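Local coordinates for protein putative O-Methyltransferase (Corynebacterium glutamicum, PDB 3DR5) that probably acts as an S-adenosyl-L-methionine-dependent O-methyltransferase whose substrate has not been identified, at residues 7-10 / 11-15; 46-49 / 50-53; 67-70 / 71-75; 98-101 / 102-105; 124-127 / 128-131. One frame throughout, in Å; residues are numbered along the deposited sequence.

Contact 1 of 5, residues 7-10 / 11-15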
loop_
_atom_site.group_PDB
_atom_site.type_symbol
_atom_site.label_atom_id
_atom_site.label_comp_id
_atom_site.label_asym_id
_atom_site.label_seq_id
_atom_site.Cartn_x
_atom_site.Cartn_y
_atom_site.Cartn_z
ATOM N N TYR A 7 19.172 3.387 -5.254
ATOM C CA TYR A 7 19.461 2.413 -6.288
ATOM C C TYR A 7 18.128 1.704 -6.573
ATOM O O TYR A 7 17.819 1.366 -7.718
ATOM C CB TYR A 7 20.524 1.413 -5.810
ATOM C CG TYR A 7 21.553 1.109 -6.873
ATOM C CD1 TYR A 7 22.822 0.659 -6.528
ATOM C CD2 TYR A 7 21.260 1.290 -8.231
ATOM C CE1 TYR A 7 23.783 0.393 -7.503
ATOM C CE2 TYR A 7 22.213 1.023 -9.215
ATOM C CZ TYR A 7 23.472 0.577 -8.842
ATOM O OH TYR A 7 24.416 0.313 -9.808
ATOM N N LEU A 8 17.336 1.475 -5.525
ATOM C CA LEU A 8 16.022 0.862 -5.695
ATOM C C LEU A 8 15.181 1.914 -6.451
ATOM O O LEU A 8 14.540 1.605 -7.456
ATOM C CB LEU A 8 15.381 0.565 -4.331
ATOM C CG LEU A 8 14.280 -0.500 -4.308
ATOM C CD1 LEU A 8 14.551 -1.552 -5.381
ATOM C CD2 LEU A 8 14.242 -1.150 -2.928
ATOM N N ARG A 9 15.191 3.160 -5.973
ATOM C CA ARG A 9 14.420 4.224 -6.619
ATOM C C ARG A 9 14.832 4.394 -8.075
ATOM O O ARG A 9 13.982 4.459 -8.969
ATOM C CB ARG A 9 14.573 5.550 -5.851
ATOM C CG ARG A 9 13.817 6.717 -6.469
ATOM C CD ARG A 9 13.360 7.711 -5.413
ATOM N NE ARG A 9 14.466 8.269 -4.640
ATOM C CZ ARG A 9 15.320 9.181 -5.095
ATOM N NH1 ARG A 9 15.200 9.651 -6.331
ATOM N NH2 ARG A 9 16.296 9.624 -4.314
ATOM N N THR A 10 16.138 4.450 -8.311
ATOM C CA THR A 10 16.665 4.620 -9.658
ATOM C C THR A 10 16.233 3.494 -10.594
ATOM O O THR A 10 15.788 3.747 -11.714
ATOM C CB THR A 10 18.208 4.719 -9.637
ATOM O OG1 THR A 10 18.602 5.793 -8.769
ATOM C CG2 THR A 10 18.740 4.991 -11.032
ATOM N N TYR A 11 16.360 2.254 -10.139
ATOM C CA TYR A 11 15.955 1.121 -10.963
ATOM C C TYR A 11 14.448 1.135 -11.228
ATOM O O TYR A 11 14.006 0.860 -12.343
ATOM C CB TYR A 11 16.297 -0.203 -10.300
ATOM C CG TYR A 11 15.840 -1.367 -11.142
ATOM C CD1 TYR A 11 16.512 -1.697 -12.315
ATOM C CD2 TYR A 11 14.669 -2.065 -10.834
ATOM C CE1 TYR A 11 16.044 -2.698 -13.158
ATOM C CE2 TYR A 11 14.192 -3.072 -11.672
ATOM C CZ TYR A 11 14.886 -3.375 -12.835
ATOM O OH TYR A 11 14.436 -4.371 -13.666
ATOM N N VAL A 12 13.656 1.453 -10.207
ATOM C CA VAL A 12 12.207 1.481 -10.373
ATOM C C VAL A 12 11.765 2.657 -11.236
ATOM O O VAL A 12 10.895 2.509 -12.092
ATOM C CB VAL A 12 11.480 1.540 -9.007
ATOM C CG1 VAL A 12 9.974 1.720 -9.211
ATOM C CG2 VAL A 12 11.758 0.256 -8.215
ATOM N N GLU A 13 12.353 3.823 -11.009
ATOM C CA GLU A 13 11.994 4.989 -11.799
ATOM C C GLU A 13 12.468 4.803 -13.242
ATOM O O GLU A 13 11.710 5.000 -14.185
ATOM C CB GLU A 13 12.598 6.263 -11.187
ATOM C CG GLU A 13 11.695 6.929 -10.150
ATOM C CD GLU A 13 12.319 8.148 -9.501
ATOM O OE1 GLU A 13 11.767 8.638 -8.490
ATOM O OE2 GLU A 13 13.359 8.624 -10.006
ATOM N N SER A 14 13.723 4.400 -13.411
ATOM C CA SER A 14 14.299 4.207 -14.741
ATOM C C SER A 14 13.702 3.019 -15.477
ATOM O O SER A 14 14.081 2.743 -16.620
ATOM C CB SER A 14 15.806 3.994 -14.631
ATOM O OG SER A 14 16.103 2.683 -14.153
ATOM N N THR A 15 12.764 2.326 -14.836
ATOM C CA THR A 15 12.183 1.144 -15.444
ATOM C C THR A 15 10.661 1.139 -15.549
ATOM O O THR A 15 10.075 0.244 -16.165
ATOM C CB THR A 15 12.713 -0.112 -14.689
ATOM O OG1 THR A 15 13.026 -1.147 -15.624
ATOM C CG2 THR A 15 11.729 -0.616 -13.707
#

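Contact 2 of 5, residues 46-49 / 50-53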
loop_
_atom_site.group_PDB
_atom_site.type_symbol
_atom_site.label_atom_id
_atom_site.label_comp_id
_atom_site.label_asym_id
_atom_site.label_seq_id
_atom_site.Cartn_x
_atom_site.Cartn_y
_atom_site.Cartn_z
ATOM N N THR A 46 -2.205 4.381 -6.820
ATOM C CA THR A 46 -2.981 3.625 -7.800
ATOM C C THR A 46 -3.453 2.306 -7.171
ATOM O O THR A 46 -4.578 1.874 -7.390
ATOM C CB THR A 46 -2.125 3.303 -9.038
ATOM O OG1 THR A 46 -1.608 4.522 -9.577
ATOM C CG2 THR A 46 -2.946 2.599 -10.096
ATOM N N THR A 47 -2.580 1.671 -6.389
ATOM C CA THR A 47 -2.894 0.407 -5.729
ATOM C C THR A 47 -4.053 0.555 -4.753
ATOM O O THR A 47 -4.967 -0.270 -4.739
ATOM C CB THR A 47 -1.676 -0.136 -4.950
ATOM O OG1 THR A 47 -0.590 -0.369 -5.854
ATOM C CG2 THR A 47 -2.032 -1.444 -4.236
ATOM N N LEU A 48 -4.017 1.606 -3.936
ATOM C CA LEU A 48 -5.085 1.828 -2.966
ATOM C C LEU A 48 -6.381 2.234 -3.654
ATOM O O LEU A 48 -7.469 1.850 -3.216
ATOM C CB LEU A 48 -4.672 2.893 -1.945
ATOM C CG LEU A 48 -3.480 2.491 -1.057
ATOM C CD1 LEU A 48 -3.114 3.643 -0.115
ATOM C CD2 LEU A 48 -3.833 1.230 -0.257
ATOM N N ALA A 49 -6.272 3.014 -4.729
ATOM C CA ALA A 49 -7.458 3.438 -5.458
ATOM C C ALA A 49 -8.084 2.207 -6.106
ATOM O O ALA A 49 -9.303 2.121 -6.245
ATOM C CB ALA A 49 -7.091 4.479 -6.533
ATOM N N ALA A 50 -7.238 1.258 -6.506
ATOM C CA ALA A 50 -7.689 0.024 -7.146
ATOM C C ALA A 50 -8.212 -1.007 -6.145
ATOM O O ALA A 50 -9.163 -1.726 -6.436
ATOM C CB ALA A 50 -6.556 -0.585 -7.962
ATOM N N THR A 51 -7.597 -1.081 -4.970
ATOM C CA THR A 51 -8.021 -2.047 -3.969
ATOM C C THR A 51 -9.222 -1.580 -3.134
ATOM O O THR A 51 -10.076 -2.407 -2.796
ATOM C CB THR A 51 -6.836 -2.452 -3.037
ATOM O OG1 THR A 51 -6.410 -1.329 -2.245
ATOM C CG2 THR A 51 -5.656 -2.941 -3.889
ATOM N N THR A 52 -9.300 -0.285 -2.807
ATOM C CA THR A 52 -10.428 0.207 -2.017
ATOM C C THR A 52 -11.739 -0.015 -2.767
ATOM O O THR A 52 -11.772 -0.095 -3.998
ATOM C CB THR A 52 -10.259 1.696 -1.610
ATOM O OG1 THR A 52 -9.983 2.499 -2.764
ATOM C CG2 THR A 52 -9.128 1.823 -0.597
ATOM N N ASN A 53 -12.829 -0.095 -2.017
ATOM C CA ASN A 53 -14.136 -0.416 -2.588
ATOM C C ASN A 53 -14.982 0.687 -3.202
ATOM O O ASN A 53 -15.523 1.527 -2.488
ATOM C CB ASN A 53 -14.943 -1.177 -1.527
ATOM C CG ASN A 53 -16.099 -1.970 -2.118
ATOM O OD1 ASN A 53 -16.397 -1.859 -3.307
ATOM N ND2 ASN A 53 -16.765 -2.769 -1.279
#

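Contact 3 of 5, residues 67-70 / 71-75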
loop_
_atom_site.group_PDB
_atom_site.type_symbol
_atom_site.label_atom_id
_atom_site.label_comp_id
_atom_site.label_asym_id
_atom_site.label_seq_id
_atom_site.Cartn_x
_atom_site.Cartn_y
_atom_site.Cartn_z
ATOM N N ALA A 67 -2.965 18.583 -7.602
ATOM C CA ALA A 67 -3.994 17.555 -7.737
ATOM C C ALA A 67 -3.959 16.828 -9.070
ATOM O O ALA A 67 -4.485 15.717 -9.196
ATOM C CB ALA A 67 -5.373 18.172 -7.517
ATOM N N GLY A 68 -3.339 17.460 -10.061
ATOM C CA GLY A 68 -3.262 16.867 -11.378
ATOM C C GLY A 68 -2.387 15.628 -11.425
ATOM O O GLY A 68 -2.774 14.603 -11.999
ATOM N N LEU A 69 -1.203 15.722 -10.831
ATOM C CA LEU A 69 -0.282 14.598 -10.817
ATOM C C LEU A 69 -0.891 13.483 -9.957
ATOM O O LEU A 69 -1.111 12.372 -10.425
ATOM C CB LEU A 69 1.083 15.034 -10.260
ATOM C CG LEU A 69 2.107 13.915 -10.037
ATOM C CD1 LEU A 69 2.527 13.300 -11.360
ATOM C CD2 LEU A 69 3.312 14.478 -9.313
ATOM N N VAL A 70 -1.165 13.795 -8.698
ATOM C CA VAL A 70 -1.764 12.843 -7.767
ATOM C C VAL A 70 -3.039 12.197 -8.327
ATOM O O VAL A 70 -3.193 10.973 -8.270
ATOM C CB VAL A 70 -2.096 13.543 -6.423
ATOM C CG1 VAL A 70 -2.969 12.639 -5.541
ATOM C CG2 VAL A 70 -0.812 13.894 -5.702
ATOM N N GLY A 71 -3.930 13.036 -8.859
ATOM C CA GLY A 71 -5.196 12.585 -9.411
ATOM C C GLY A 71 -5.087 11.580 -10.533
ATOM O O GLY A 71 -5.944 10.703 -10.680
ATOM N N LEU A 72 -4.049 11.727 -11.347
ATOM C CA LEU A 72 -3.832 10.824 -12.466
ATOM C C LEU A 72 -3.499 9.420 -11.958
ATOM O O LEU A 72 -3.916 8.422 -12.550
ATOM C CB LEU A 72 -2.708 11.353 -13.375
ATOM C CG LEU A 72 -3.109 12.540 -14.274
ATOM C CD1 LEU A 72 -1.876 13.081 -14.999
ATOM C CD2 LEU A 72 -4.158 12.094 -15.298
ATOM N N TYR A 73 -2.742 9.341 -10.869
ATOM C CA TYR A 73 -2.378 8.043 -10.295
ATOM C C TYR A 73 -3.611 7.379 -9.701
ATOM O O TYR A 73 -3.808 6.183 -9.832
ATOM C CB TYR A 73 -1.335 8.225 -9.201
ATOM C CG TYR A 73 0.049 8.466 -9.722
ATOM C CD1 TYR A 73 0.752 7.450 -10.377
ATOM C CD2 TYR A 73 0.679 9.694 -9.526
ATOM C CE1 TYR A 73 2.053 7.652 -10.816
ATOM C CE2 TYR A 73 1.983 9.910 -9.962
ATOM C CZ TYR A 73 2.662 8.888 -10.599
ATOM O OH TYR A 73 3.960 9.088 -10.989
ATOM N N ILE A 74 -4.439 8.182 -9.048
ATOM C CA ILE A 74 -5.661 7.699 -8.430
ATOM C C ILE A 74 -6.677 7.266 -9.487
ATOM O O ILE A 74 -7.274 6.198 -9.372
ATOM C CB ILE A 74 -6.264 8.796 -7.499
ATOM C CG1 ILE A 74 -5.369 8.967 -6.268
ATOM C CG2 ILE A 74 -7.687 8.434 -7.091
ATOM C CD1 ILE A 74 -5.889 9.978 -5.251
ATOM N N LEU A 75 -6.863 8.089 -10.521
ATOM C CA LEU A 75 -7.809 7.776 -11.593
ATOM C C LEU A 75 -7.461 6.480 -12.322
ATOM O O LEU A 75 -8.343 5.790 -12.825
ATOM C CB LEU A 75 -7.903 8.955 -12.579
ATOM C CG LEU A 75 -8.677 10.154 -12.010
ATOM C CD1 LEU A 75 -8.477 11.390 -12.893
ATOM C CD2 LEU A 75 -10.160 9.788 -11.903
#

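Contact 4 of 5, residues 98-101 / 102-105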
loop_
_atom_site.group_PDB
_atom_site.type_symbol
_atom_site.label_atom_id
_atom_site.label_comp_id
_atom_site.label_asym_id
_atom_site.label_seq_id
_atom_site.Cartn_x
_atom_site.Cartn_y
_atom_site.Cartn_z
ATOM N N LYS A 98 -7.451 20.616 -14.053
ATOM C CA LYS A 98 -8.439 20.334 -15.092
ATOM C C LYS A 98 -7.787 20.184 -16.470
ATOM O O LYS A 98 -8.249 19.400 -17.305
ATOM C CB LYS A 98 -9.498 21.440 -15.127
ATOM C CG LYS A 98 -10.465 21.414 -13.939
ATOM C CD LYS A 98 -11.309 22.688 -13.909
ATOM C CE LYS A 98 -12.801 22.406 -13.826
ATOM N NZ LYS A 98 -13.337 22.533 -12.444
ATOM N N ALA A 99 -6.713 20.933 -16.703
ATOM C CA ALA A 99 -5.990 20.857 -17.967
ATOM C C ALA A 99 -5.360 19.461 -18.088
ATOM O O ALA A 99 -5.567 18.760 -19.081
ATOM C CB ALA A 99 -4.899 21.924 -18.012
ATOM N N LEU A 100 -4.584 19.059 -17.080
ATOM C CA LEU A 100 -3.927 17.749 -17.094
ATOM C C LEU A 100 -4.917 16.595 -17.274
ATOM O O LEU A 100 -4.620 15.619 -17.969
ATOM C CB LEU A 100 -3.098 17.559 -15.815
ATOM C CG LEU A 100 -1.771 18.323 -15.806
ATOM C CD1 LEU A 100 -1.193 18.326 -14.397
ATOM C CD2 LEU A 100 -0.790 17.678 -16.799
ATOM N N PHE A 101 -6.088 16.701 -16.649
ATOM C CA PHE A 101 -7.097 15.661 -16.785
ATOM C C PHE A 101 -7.623 15.712 -18.219
ATOM O O PHE A 101 -7.790 14.684 -18.867
ATOM C CB PHE A 101 -8.233 15.873 -15.772
ATOM C CG PHE A 101 -7.793 15.769 -14.334
ATOM C CD1 PHE A 101 -6.827 14.833 -13.952
ATOM C CD2 PHE A 101 -8.326 16.612 -13.367
ATOM C CE1 PHE A 101 -6.415 14.733 -12.621
ATOM C CE2 PHE A 101 -7.918 16.523 -12.035
ATOM C CZ PHE A 101 -6.954 15.591 -11.661
ATOM N N ARG A 102 -7.875 16.921 -18.718
ATOM C CA ARG A 102 -8.362 17.102 -20.086
ATOM C C ARG A 102 -7.361 16.475 -21.077
ATOM O O ARG A 102 -7.762 15.722 -21.966
ATOM C CB ARG A 102 -8.500 18.589 -20.409
ATOM C CG ARG A 102 -9.164 18.897 -21.755
ATOM C CD ARG A 102 -8.509 20.088 -22.460
ATOM N NE ARG A 102 -8.005 21.092 -21.524
ATOM C CZ ARG A 102 -8.761 21.765 -20.661
ATOM N NH1 ARG A 102 -10.069 21.550 -20.614
ATOM N NH2 ARG A 102 -8.208 22.642 -19.834
ATOM N N GLU A 103 -6.071 16.792 -20.925
ATOM C CA GLU A 103 -5.031 16.273 -21.815
ATOM C C GLU A 103 -4.953 14.753 -21.732
ATOM O O GLU A 103 -4.863 14.085 -22.769
ATOM C CB GLU A 103 -3.690 16.960 -21.506
ATOM C CG GLU A 103 -3.556 18.278 -22.264
ATOM C CD GLU A 103 -2.728 19.284 -21.509
ATOM O OE1 GLU A 103 -1.718 18.879 -20.887
ATOM O OE2 GLU A 103 -3.081 20.479 -21.541
ATOM N N ALA A 104 -4.970 14.207 -20.514
ATOM C CA ALA A 104 -5.038 12.758 -20.368
ATOM C C ALA A 104 -6.461 12.546 -20.969
ATOM O O ALA A 104 -7.253 13.498 -21.086
ATOM C CB ALA A 104 -5.024 12.368 -18.905
ATOM N N GLY A 105 -6.837 11.324 -21.306
ATOM C CA GLY A 105 -8.139 11.141 -21.934
ATOM C C GLY A 105 -9.366 11.144 -21.069
ATOM O O GLY A 105 -10.395 10.586 -21.449
#

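Contact 5 of 5, residues 124-127 / 128-131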
loop_
_atom_site.group_PDB
_atom_site.type_symbol
_atom_site.label_atom_id
_atom_site.label_comp_id
_atom_site.label_asym_id
_atom_site.label_seq_id
_atom_site.Cartn_x
_atom_site.Cartn_y
_atom_site.Cartn_z
ATOM N N ARG A 124 -18.597 20.424 4.274
ATOM C CA ARG A 124 -19.699 20.391 3.315
ATOM C C ARG A 124 -19.846 19.120 2.488
ATOM O O ARG A 124 -20.641 19.083 1.541
ATOM C CB ARG A 124 -19.560 21.579 2.367
ATOM C CG ARG A 124 -20.154 22.898 2.851
ATOM C CD ARG A 124 -19.452 23.469 4.069
ATOM N NE ARG A 124 -19.766 24.886 4.216
ATOM C CZ ARG A 124 -19.817 25.534 5.376
ATOM N NH1 ARG A 124 -19.578 24.891 6.509
ATOM N NH2 ARG A 124 -20.123 26.823 5.403
ATOM N N LEU A 125 -19.087 18.091 2.844
ATOM C CA LEU A 125 -19.141 16.842 2.110
ATOM C C LEU A 125 -19.876 15.787 2.925
ATOM O O LEU A 125 -19.986 15.894 4.139
ATOM C CB LEU A 125 -17.713 16.384 1.755
ATOM C CG LEU A 125 -16.860 17.381 0.949
ATOM C CD1 LEU A 125 -15.416 16.890 0.914
ATOM C CD2 LEU A 125 -17.409 17.549 -0.468
ATOM N N ALA A 126 -20.379 14.764 2.248
ATOM C CA ALA A 126 -21.138 13.714 2.914
ATOM C C ALA A 126 -20.292 12.716 3.693
ATOM O O ALA A 126 -19.313 12.184 3.179
ATOM C CB ALA A 126 -22.011 12.979 1.885
ATOM N N ASN A 127 -20.687 12.471 4.938
ATOM C CA ASN A 127 -19.991 11.521 5.797
ATOM C C ASN A 127 -20.100 10.087 5.264
ATOM O O ASN A 127 -21.087 9.730 4.611
ATOM C CB ASN A 127 -20.582 11.529 7.207
ATOM C CG ASN A 127 -20.124 12.705 8.039
ATOM O OD1 ASN A 127 -19.039 13.248 7.826
ATOM N ND2 ASN A 127 -20.948 13.096 9.019
ATOM N N ASP A 128 -19.075 9.275 5.527
ATOM C CA ASP A 128 -19.096 7.864 5.137
ATOM C C ASP A 128 -19.340 7.639 3.651
ATOM O O ASP A 128 -20.052 6.708 3.266
ATOM C CB ASP A 128 -20.196 7.168 5.957
ATOM C CG ASP A 128 -20.099 5.646 5.927
ATOM O OD1 ASP A 128 -18.973 5.122 6.057
ATOM O OD2 ASP A 128 -21.150 4.972 5.793
ATOM N N SER A 129 -18.738 8.470 2.812
ATOM C CA SER A 129 -18.950 8.349 1.376
ATOM C C SER A 129 -17.693 8.173 0.538
ATOM O O SER A 129 -17.779 7.945 -0.667
ATOM C CB SER A 129 -19.693 9.577 0.864
ATOM O OG SER A 129 -21.093 9.444 0.972
ATOM N N TYR A 130 -16.528 8.257 1.164
ATOM C CA TYR A 130 -15.289 8.165 0.423
ATOM C C TYR A 130 -14.422 6.974 0.792
ATOM O O TYR A 130 -14.280 6.630 1.962
ATOM C CB TYR A 130 -14.526 9.482 0.595
ATOM C CG TYR A 130 -15.286 10.674 0.040
ATOM C CD1 TYR A 130 -15.207 11.003 -1.316
ATOM C CD2 TYR A 130 -16.163 11.407 0.845
ATOM C CE1 TYR A 130 -15.972 12.037 -1.859
ATOM C CE2 TYR A 130 -16.934 12.441 0.316
ATOM C CZ TYR A 130 -16.837 12.745 -1.045
ATOM O OH TYR A 130 -17.595 13.767 -1.575
ATOM N N GLN A 131 -13.833 6.362 -0.231
ATOM C CA GLN A 131 -12.978 5.192 -0.067
ATOM C C GLN A 131 -11.491 5.538 0.029
ATOM O O GLN A 131 -10.678 4.710 0.450
ATOM C CB GLN A 131 -13.178 4.246 -1.249
ATOM C CG GLN A 131 -12.529 4.777 -2.538
ATOM C CD GLN A 131 -13.021 4.090 -3.802
ATOM O OE1 GLN A 131 -12.369 3.190 -4.328
ATOM N NE2 GLN A 131 -14.184 4.504 -4.282
#

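Contact 1 of 5, residues 7-10 / 11-15
The carbonyls of Y7, L8, R9 and T10 receive the amides of Y11, V12, E13 and S14 in an unbroken series four residues apart, which carries helix 4-13 to its end. E13 N to R9 O is short, 2.7 Å, and runs nearly straight along the carbonyl, whereas Y11 N comes to Y7 O from above the carbonyl plane. T10 O accepts twice: S14 N at 2.8 Å and S14 OG at 2.7 Å arrive from opposite faces of its plane. A chi1 of 75° folds the S14 hydroxyl back between its own N and carbonyl carbon to make this possible. The T10 hydroxyl itself bonds to E6 O one turn earlier. R9 and E13 lie alongside, pointing the same way, with R9 CG 3.5 Å from E13 OE1. R9 NH1 stays 4.2 Å from E13 OE1, so the opposite charges are near without forming a salt bridge. L8 and V12 approach loosely on the buried side, where L8 packs on L165 of the second subunit and Y11 OH bonds to D187 of that second subunit. Such a division of polar and apolar side chains marks an amphipathic helix, here the N-terminal helix lying against the partner subunit.

Contact 2 of 5, residues 46-49 / 50-53
Backbone bonds between T46-A49 and A50-N53 form the last turn of helix 39-51. A50 N donates to T46 O at 2.9 Å, and T52 N to L48 O at 2.8 Å with an N-H...O angle of 162°, the donor in each case tilted out of the carbonyl plane. T51 N also donates to T47 O, although the position of this oxygen is less sure. T52 is the first residue to leave helical geometry, yet its amide still closes the turn.

Hydroxyl contacts form a second group. T52 OG1 stands 2.6 Å from L48 O, where a chi1 of 53° turns the hydroxyl back over the helix end. Since the T52 proton has another acceptor within reach, this bond is possible rather than settled. T51 OG1 is likewise folded back, within reach of T47 O, but its stronger partner is T51 OG1 of the second subunit. T47 OG1 bonds to Q43 O one turn back, and T46 OG1 has both G42 O and Y73 O as partners, the latter the stronger.

Apolar contact is slight: the T47 and T51 methyls, both CG2, come within 3.9 Å, a doubtful fit because the T51 methyl also crowds T47 O.

Outside the turn, L48 and A49 rest on L132 of strand 130-135 and A49 on I74 of helix 67-77, while T47 packs on A199 and A50 on H197 of the second subunit.

Contact 3 of 5, residues 67-70 / 71-75
A67 O and G68 O at the start of helix 67-77 are taken by G71 N at 2.8 Å and L72 N at 3.2 Å. Both amides come from above the carbonyl planes, with rather bent bonds. L72 N also makes a weak bond to L69 O. Y73 N is shared in a similar way, weakly, between L69 O at 3.5 Å and V70 O at 3.1 Å, whereas I74 N gives V70 O a straighter bond that lies in the carbonyl plane. Only the L72 and Y73 amides are thus divided between acceptors three and four residues back; I74 N and L75 N, the latter bonded to G71 O, are regular. This helix is the crossover of the beta-alpha-beta unit joining parallel strands 59-63 and 83-87, in the Rossmann-like fold of class I methyltransferases. L69 and Y73 lie side by side, L69 CD1 3.7 Å from ring atom CE2; chi1 of -77° sets Y73 CG beside its own N and lets the ring run along L69. V70 O is near the plane of that ring, at its edge. V70 CG1 and I74 CD1 meet at 4.0 Å, on the side facing F134 and L132 of strand 130-135. The buried Y73 OH is satisfied by E39 OE1 and R26 NH2.

Contact 4 of 5, residues 98-101 / 102-105
The R102 side chain sets out with CG anti to its own N (chi1 -173°), and bends at chi2 and chi3 then curl the chain back over the preceding turn, so that its guanidinium lies against A99. NH2 is the branch that touches, 3.4 Å from A99 CA and 3.8 Å from A99 CB. K98 O sits above one guanidinium face, over its centre and 4.1 Å from the plane. This oxygen is already engaged by R102 N at 2.9 Å, so the side chain covers the same carbonyl that its own amide holds. E103, bent at chi2, swings its side chain round on the same turn, with CG 3.8 Å from A99 O; OE1 makes a long, weak ion pair with R24 NE. A99 O accepts E103 N at 2.7 Å, the donor nearly in line with the carbonyl, and L100 O accepts A104 N at 2.9 Å. With that bond helix 91-103 ends, A104 being the first residue to leave helical geometry. The helix is the crossover between parallel strands 83-87 and 111-114, the second beta-alpha-beta unit of the Rossmann-like fold. Its two sides differ accordingly. R102 and E103 stand on the exposed side, whereas F101, turned by a chi1 of -63°, sends its ring inward to L84 and C86 of strand 83-87, V111 of strand 111-114 and L75 of helix 67-77. L100 packs on A25 and D28 of helix 20-31, and A104, its CB 3.4 Å from L100 O, is buried against L72 and A21.

Contact 5 of 5, residues 124-127 / 128-131
From A126 to S129 the chain reverses in a turn close to type II, with N127 extended, D128 in left-handed helical territory (phi 56°, psi 40°) and the outer CA atoms, those of A126 and S129, 6.0 Å apart. It is the surface loop that leads from helix 118-121 into strand 130-135, the fourth parallel strand in chain order of the Rossmann-like sheet. The positive phi of D128 brings its CB close to the preceding carbonyl, 3.0 Å from N127 O. Within the turn S129 points back at the first arm: its CB lies 3.5 Å from A126 O, and its OG is 3.8 Å from A126 CB. A126 O lies at the edge of the Y130 ring, near its plane, with CE2 the closest ring atom at 3.7 Å.

L125 and Y130 carry the apolar part, their side chains crossing at about a right angle. Y130 CG stands opposite the carbonyl carbon (chi1 -62°), and the ring reaches back along the loop to L125, whose CB meets CE2 at 4.3 Å. L125 also rests on I61, R112 and L114, so strands 59-63 and 111-114 lie beside the same pair. The backbone is held from outside the turn: D128 O accepts from R154 NH1, and backbone bonds join S129 and Y130 to L152 at the end of helix 142-152. Y130 OH makes a weak hydrogen bond with R112 NH1 and, beyond the ring, lies 3.9 Å from L125 CD2.

Overall arrangement
The five contacts follow one another in series, each within a single helix end, helix or turn, so none encloses a long loop and none nests in or crosses another. Contact 1, on the N-terminal helix, touches none of the others; its centre is about 37 Å from that of contact 5, on the opposite side of the chain's centre. Like contact 2 it meets the second subunit. Contact 2 touches contact 3, helix 39-51 lying beside helix 67-77, and meets contact 5 where T52 approaches Q131. Contacts 3 and 4 pack two successive crossover helices together, F101 lying against A67 and G68. Contacts 2 to 5 therefore form one connected set along the Rossmann-like sheet.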